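Local coordinates for protein beta-N-acetylglucosaminidase (Thermotoga maritima, PDB 3WO8) that probably hydrolyses terminal non-reducing N-acetyl-D-hexosamine residues from N-acetyl-beta-D-hexosaminides, as a TIM-barrel glycosidase of glycosyl hydrolase family 3, at residues E159-F173 with F205-T219. Numbering follows the deposited sequence.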
loop_
_atom_site.group_PDB
_atom_site.type_symbol
_atom_site.label_atom_id
_atom_site.label_comp_id
_atom_site.label_asym_id
_atom_site.label_seq_id
_atom_site.Cartn_x
_atom_site.Cartn_y
_atom_site.Cartn_z
ATOM N N GLU B 159 -9.740 8.119 -18.638
ATOM C CA GLU B 159 -9.644 6.840 -19.356
ATOM C C GLU B 159 -8.934 5.800 -18.501
ATOM O O GLU B 159 -9.440 4.679 -18.328
ATOM C CB GLU B 159 -8.872 7.002 -20.673
ATOM C CG GLU B 159 -9.630 7.742 -21.781
ATOM C CD GLU B 159 -8.730 8.313 -22.881
ATOM O OE1 GLU B 159 -7.541 7.913 -22.972
ATOM O OE2 GLU B 159 -9.218 9.178 -23.650
ATOM N N GLY B 160 -7.768 6.194 -17.965
ATOM C CA GLY B 160 -6.981 5.330 -17.070
ATOM C C GLY B 160 -7.802 4.766 -15.918
ATOM O O GLY B 160 -7.884 3.546 -15.716
ATOM N N TYR B 161 -8.458 5.652 -15.181
ATOM C CA TYR B 161 -9.213 5.226 -14.025
ATOM C C TYR B 161 -10.354 4.300 -14.435
ATOM O O TYR B 161 -10.708 3.371 -13.717
ATOM C CB TYR B 161 -9.787 6.431 -13.275
ATOM C CG TYR B 161 -8.816 7.246 -12.436
ATOM C CD1 TYR B 161 -8.245 6.726 -11.277
ATOM C CD2 TYR B 161 -8.495 8.566 -12.781
ATOM C CE1 TYR B 161 -7.357 7.487 -10.505
ATOM C CE2 TYR B 161 -7.595 9.329 -12.017
ATOM C CZ TYR B 161 -7.031 8.784 -10.878
ATOM O OH TYR B 161 -6.177 9.532 -10.093
ATOM N N LEU B 162 -10.982 4.565 -15.562
ATOM C CA LEU B 162 -12.094 3.684 -15.961
ATOM C C LEU B 162 -11.562 2.332 -16.398
ATOM O O LEU B 162 -12.174 1.306 -16.095
ATOM C CB LEU B 162 -12.926 4.275 -17.087
ATOM C CG LEU B 162 -13.672 5.540 -16.696
ATOM C CD1 LEU B 162 -13.573 6.592 -17.800
ATOM C CD2 LEU B 162 -15.124 5.191 -16.353
ATOM N N GLU B 163 -10.427 2.332 -17.104
ATOM C CA GLU B 163 -9.858 1.091 -17.584
ATOM C C GLU B 163 -9.598 0.262 -16.335
ATOM O O GLU B 163 -9.909 -0.914 -16.313
ATOM C CB GLU B 163 -8.553 1.331 -18.373
ATOM C CG GLU B 163 -8.340 0.499 -19.649
ATOM C CD GLU B 163 -8.636 -0.996 -19.490
ATOM O OE1 GLU B 163 -7.706 -1.759 -19.121
ATOM O OE2 GLU B 163 -9.799 -1.409 -19.758
ATOM N N GLY B 164 -9.069 0.903 -15.280
ATOM C CA GLY B 164 -8.692 0.207 -14.027
ATOM C C GLY B 164 -9.854 -0.302 -13.183
ATOM O O GLY B 164 -9.734 -1.275 -12.421
ATOM N N GLY B 165 -11.000 0.354 -13.277
ATOM C CA GLY B 165 -12.158 -0.121 -12.530
ATOM C C GLY B 165 -12.848 0.909 -11.683
ATOM O O GLY B 165 -13.777 0.562 -10.958
ATOM N N VAL B 166 -12.441 2.169 -11.764
ATOM C CA VAL B 166 -13.129 3.188 -10.990
ATOM C C VAL B 166 -13.650 4.332 -11.847
ATOM O O VAL B 166 -13.011 4.771 -12.804
ATOM C CB VAL B 166 -12.254 3.750 -9.832
ATOM C CG1 VAL B 166 -11.745 2.606 -8.973
ATOM C CG2 VAL B 166 -11.088 4.582 -10.367
ATOM N N ILE B 167 -14.803 4.838 -11.416
ATOM C CA ILE B 167 -15.415 5.986 -12.037
ATOM C C ILE B 167 -14.758 7.202 -11.447
ATOM O O ILE B 167 -14.725 7.359 -10.209
ATOM C CB ILE B 167 -16.898 6.079 -11.713
ATOM C CG1 ILE B 167 -17.607 4.784 -12.109
ATOM C CG2 ILE B 167 -17.530 7.247 -12.456
ATOM C CD1 ILE B 167 -18.906 4.588 -11.370
ATOM N N PRO B 168 -14.231 8.080 -12.312
ATOM C CA PRO B 168 -13.596 9.265 -11.805
ATOM C C PRO B 168 -14.577 10.355 -11.638
ATOM O O PRO B 168 -15.711 10.277 -12.100
ATOM C CB PRO B 168 -12.617 9.646 -12.904
ATOM C CG PRO B 168 -13.321 9.196 -14.154
ATOM C CD PRO B 168 -14.128 7.966 -13.762
ATOM N N CYS B 169 -14.096 11.401 -10.996
ATOM C CA CYS B 169 -14.846 12.601 -10.773
ATOM C C CYS B 169 -14.013 13.848 -11.108
ATOM O O CYS B 169 -13.128 14.221 -10.367
ATOM C CB CYS B 169 -15.262 12.638 -9.324
ATOM S SG CYS B 169 -16.371 14.019 -9.052
ATOM N N ILE B 170 -14.278 14.479 -12.240
ATOM C CA ILE B 170 -13.548 15.706 -12.579
ATOM C C ILE B 170 -14.012 16.841 -11.683
ATOM O O ILE B 170 -15.179 16.896 -11.276
ATOM C CB ILE B 170 -13.686 16.100 -14.061
ATOM C CG1 ILE B 170 -15.153 16.232 -14.470
ATOM C CG2 ILE B 170 -13.006 15.048 -14.909
ATOM C CD1 ILE B 170 -15.311 16.660 -15.914
ATOM N N LYS B 171 -13.080 17.717 -11.344
ATOM C CA LYS B 171 -13.373 18.779 -10.397
ATOM C C LYS B 171 -12.443 19.966 -10.608
ATOM O O LYS B 171 -11.380 19.811 -11.212
ATOM C CB LYS B 171 -13.321 18.245 -8.963
ATOM C CG LYS B 171 -12.013 17.598 -8.533
ATOM C CD LYS B 171 -12.133 16.827 -7.201
ATOM C CE LYS B 171 -10.806 16.935 -6.462
ATOM N NZ LYS B 171 -10.483 15.824 -5.544
ATOM N N HIS B 172 -12.857 21.172 -10.203
ATOM C CA HIS B 172 -14.217 21.503 -9.715
ATOM C C HIS B 172 -14.909 22.338 -10.756
ATOM O O HIS B 172 -14.355 23.359 -11.193
ATOM C CB HIS B 172 -14.149 22.331 -8.440
ATOM C CG HIS B 172 -13.350 21.690 -7.352
ATOM N ND1 HIS B 172 -11.968 21.657 -7.360
ATOM C CD2 HIS B 172 -13.744 21.038 -6.232
ATOM C CE1 HIS B 172 -11.551 21.036 -6.274
ATOM N NE2 HIS B 172 -12.608 20.657 -5.574
ATOM N N PHE B 173 -16.106 21.916 -11.151
ATOM C CA PHE B 173 -16.787 22.546 -12.271
ATOM C C PHE B 173 -17.391 23.925 -11.902
ATOM O O PHE B 173 -18.135 24.033 -10.914
ATOM C CB PHE B 173 -17.884 21.618 -12.814
ATOM C CG PHE B 173 -18.544 22.137 -14.080
ATOM C CD1 PHE B 173 -17.917 22.004 -15.308
ATOM C CD2 PHE B 173 -19.788 22.777 -14.032
ATOM C CE1 PHE B 173 -18.507 22.497 -16.457
ATOM C CE2 PHE B 173 -20.389 23.263 -15.182
ATOM C CZ PHE B 173 -19.746 23.125 -16.397
ATOM N N PHE B 205 -13.052 20.561 -19.188
ATOM C CA PHE B 205 -14.330 19.930 -18.784
ATOM C C PHE B 205 -15.098 19.492 -20.027
ATOM O O PHE B 205 -15.776 18.457 -20.027
ATOM C CB PHE B 205 -15.160 20.867 -17.864
ATOM C CG PHE B 205 -14.529 21.076 -16.498
ATOM C CD1 PHE B 205 -13.577 22.064 -16.292
ATOM C CD2 PHE B 205 -14.832 20.233 -15.442
ATOM C CE1 PHE B 205 -12.970 22.220 -15.053
ATOM C CE2 PHE B 205 -14.244 20.397 -14.203
ATOM C CZ PHE B 205 -13.303 21.384 -14.009
ATOM N N ARG B 206 -14.932 20.262 -21.096
ATOM C CA ARG B 206 -15.596 19.981 -22.357
ATOM C C ARG B 206 -14.958 18.783 -22.976
ATOM O O ARG B 206 -15.646 17.874 -23.416
ATOM C CB ARG B 206 -15.455 21.159 -23.337
ATOM C CG ARG B 206 -15.811 22.509 -22.748
ATOM C CD ARG B 206 -16.242 23.513 -23.767
ATOM N NE ARG B 206 -15.209 24.468 -24.169
ATOM C CZ ARG B 206 -14.783 24.638 -25.417
ATOM N NH1 ARG B 206 -15.266 23.887 -26.381
ATOM N NH2 ARG B 206 -13.877 25.562 -25.710
ATOM N N LYS B 207 -13.633 18.805 -23.040
ATOM C CA LYS B 207 -12.893 17.722 -23.690
ATOM C C LYS B 207 -13.157 16.381 -23.011
ATOM O O LYS B 207 -13.561 15.428 -23.694
ATOM C CB LYS B 207 -11.398 18.037 -23.841
ATOM C CG LYS B 207 -11.043 18.651 -25.201
ATOM C CD LYS B 207 -11.948 19.828 -25.638
ATOM C CE LYS B 207 -11.825 20.207 -27.134
ATOM N NZ LYS B 207 -13.090 20.019 -27.898
ATOM N N VAL B 208 -13.016 16.307 -21.689
ATOM C CA VAL B 208 -13.299 15.033 -21.006
ATOM C C VAL B 208 -14.741 14.618 -21.188
ATOM O O VAL B 208 -15.035 13.435 -21.411
ATOM C CB VAL B 208 -12.979 15.061 -19.487
ATOM C CG1 VAL B 208 -13.386 13.751 -18.797
ATOM C CG2 VAL B 208 -11.503 15.321 -19.267
ATOM N N LEU B 209 -15.648 15.588 -21.082
ATOM C CA LEU B 209 -17.080 15.277 -20.915
ATOM C C LEU B 209 -17.760 14.773 -22.180
ATOM O O LEU B 209 -18.686 13.972 -22.096
ATOM C CB LEU B 209 -17.850 16.460 -20.305
ATOM C CG LEU B 209 -17.778 16.532 -18.782
ATOM C CD1 LEU B 209 -18.403 17.809 -18.265
ATOM C CD2 LEU B 209 -18.457 15.321 -18.149
ATOM N N GLU B 210 -17.300 15.231 -23.340
ATOM C CA GLU B 210 -17.851 14.745 -24.605
ATOM C C GLU B 210 -17.109 13.521 -25.178
ATOM O O GLU B 210 -17.543 12.931 -26.166
ATOM C CB GLU B 210 -17.957 15.896 -25.616
ATOM C CG GLU B 210 -16.638 16.428 -26.176
ATOM C CD GLU B 210 -16.674 17.937 -26.440
ATOM O OE1 GLU B 210 -17.695 18.614 -26.121
ATOM O OE2 GLU B 210 -15.650 18.454 -26.953
ATOM N N ARG B 211 -16.015 13.132 -24.531
ATOM C CA ARG B 211 -15.342 11.885 -24.840
ATOM C C ARG B 211 -15.753 10.731 -23.904
ATOM O O ARG B 211 -15.737 9.572 -24.325
ATOM C CB ARG B 211 -13.825 12.090 -24.814
ATOM C CG ARG B 211 -13.306 12.909 -25.992
ATOM C CD ARG B 211 -11.829 13.289 -25.862
ATOM N NE ARG B 211 -10.932 12.129 -25.757
ATOM C CZ ARG B 211 -9.593 12.190 -25.744
ATOM N NH1 ARG B 211 -8.877 11.067 -25.640
ATOM N NH2 ARG B 211 -8.958 13.360 -25.830
ATOM N N GLU B 212 -16.126 11.024 -22.659
ATOM C CA GLU B 212 -16.308 9.965 -21.653
ATOM C C GLU B 212 -17.597 10.190 -20.899
ATOM O O GLU B 212 -17.644 10.892 -19.895
ATOM C CB GLU B 212 -15.162 9.953 -20.632
ATOM C CG GLU B 212 -13.812 10.461 -21.108
ATOM C CD GLU B 212 -12.981 9.378 -21.730
ATOM O OE1 GLU B 212 -11.952 9.748 -22.342
ATOM O OE2 GLU B 212 -13.360 8.180 -21.605
ATOM N N LYS B 213 -18.667 9.602 -21.379
ATOM C CA LYS B 213 -19.954 9.740 -20.692
ATOM C C LYS B 213 -19.936 9.123 -19.279
ATOM O O LYS B 213 -20.729 9.557 -18.425
ATOM C CB LYS B 213 -21.098 9.147 -21.544
ATOM C CG LYS B 213 -21.568 10.061 -22.679
ATOM C CD LYS B 213 -22.468 9.336 -23.692
ATOM C CE LYS B 213 -23.229 10.302 -24.600
ATOM N NZ LYS B 213 -22.429 11.512 -24.956
ATOM N N LYS B 214 -19.032 8.153 -19.034
ATOM C CA LYS B 214 -19.035 7.357 -17.779
ATOM C C LYS B 214 -18.383 8.051 -16.557
ATOM O O LYS B 214 -18.456 7.568 -15.432
ATOM C CB LYS B 214 -18.445 5.967 -18.025
ATOM C CG LYS B 214 -19.384 5.080 -18.826
ATOM C CD LYS B 214 -18.912 3.641 -18.988
ATOM C CE LYS B 214 -19.310 2.782 -17.799
ATOM N NZ LYS B 214 -19.169 1.317 -18.058
ATOM N N VAL B 215 -17.798 9.209 -16.800
ATOM C CA VAL B 215 -17.368 10.159 -15.771
ATOM C C VAL B 215 -18.452 10.783 -14.836
ATOM O O VAL B 215 -19.635 10.891 -15.195
ATOM C CB VAL B 215 -16.662 11.308 -16.519
ATOM C CG1 VAL B 215 -16.461 12.527 -15.655
ATOM C CG2 VAL B 215 -15.337 10.815 -17.103
ATOM N N THR B 216 -18.026 11.215 -13.640
ATOM C CA THR B 216 -18.813 12.154 -12.827
ATOM C C THR B 216 -18.141 13.520 -12.684
ATOM O O THR B 216 -16.942 13.670 -12.928
ATOM C CB THR B 216 -19.094 11.666 -11.411
ATOM O OG1 THR B 216 -18.010 12.034 -10.567
ATOM C CG2 THR B 216 -19.295 10.187 -11.365
ATOM N N VAL B 217 -18.946 14.508 -12.281
ATOM C CA VAL B 217 -18.515 15.910 -12.169
ATOM C C VAL B 217 -18.800 16.512 -10.791
ATOM O O VAL B 217 -19.913 16.417 -10.269
ATOM C CB VAL B 217 -19.219 16.804 -13.195
ATOM C CG1 VAL B 217 -18.715 18.223 -13.081
ATOM C CG2 VAL B 217 -18.958 16.299 -14.600
ATOM N N MET B 218 -17.788 17.128 -10.203
ATOM C CA MET B 218 -17.990 17.794 -8.944
ATOM C C MET B 218 -17.992 19.291 -9.195
ATOM O O MET B 218 -17.221 19.873 -9.973
ATOM C CB MET B 218 -16.931 17.413 -7.912
ATOM C CG MET B 218 -17.041 18.133 -6.573
ATOM S SD MET B 218 -15.674 17.825 -5.419
ATOM C CE MET B 218 -16.249 16.277 -4.743
ATOM N N THR B 219 -18.864 19.905 -8.453
ATOM C CA THR B 219 -19.194 21.278 -8.618
ATOM C C THR B 219 -18.226 22.159 -7.804
ATOM O O THR B 219 -17.691 21.728 -6.768
ATOM C CB THR B 219 -20.653 21.363 -8.171
ATOM O OG1 THR B 219 -21.370 22.195 -9.062
ATOM C CG2 THR B 219 -20.751 21.803 -6.746
#
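A beta-alpha-beta crossover of a TIM barrel links strand 167-173 to strand 216-219, where Ile170 pairs with Val217, and packs helix 203-211 against the first strand, a compact example of how such barrels couple strand pairing to helix packing. Thr216 N donates to Pro168 O, Ile170 N to Thr216 O and Met218 N to Ile170 O, the last bond 2.8 Å long and nearly straight at 171°. A beta bulge after Ile170, where the peptide before His172 is cis, shifts the pairing by one residue; Phe173 N still reaches Met218 O, lying in the plane of that carbonyl. On the helix side, Ile170 carries much of the packing. With chi1 at 55°, Ile170 CG1 lies between the backbone N and the carbonyl carbon, and Ile170 CD1 runs up to Phe205 CD2 at 3.6 Å and Leu209 CG at 3.8 Å, while CG2 faces Val208 CG1. Phe205 receives the edge of the Phe173 ring on its face in an offset edge-to-face pair, centroids 5.4 Å apart and planes at 75°. Replacing Phe205 with an alanine would probably open a gap beside Ile170 CD1 and leave the Phe173 edge without its aromatic partner. Helix 236-247 also packs on Phe173. On the other side of the sheet, Met218 SD approaches His172 CD2 obliquely; His172 ND1 is held by Asp128, and Lys171 NZ by Phe123 O and Glu76. Farther out, the last turns of the two helices meet through charge: Arg211 NH1 forms a salt bridge with Glu159 OE2, weak as a hydrogen bond, and Arg156 holds the other carboxylate oxygen. The poorly ordered Arg211 may partly offset the close approach of two acidic groups, Glu159 OE2 and Glu212 OE1, 3.1 Å apart.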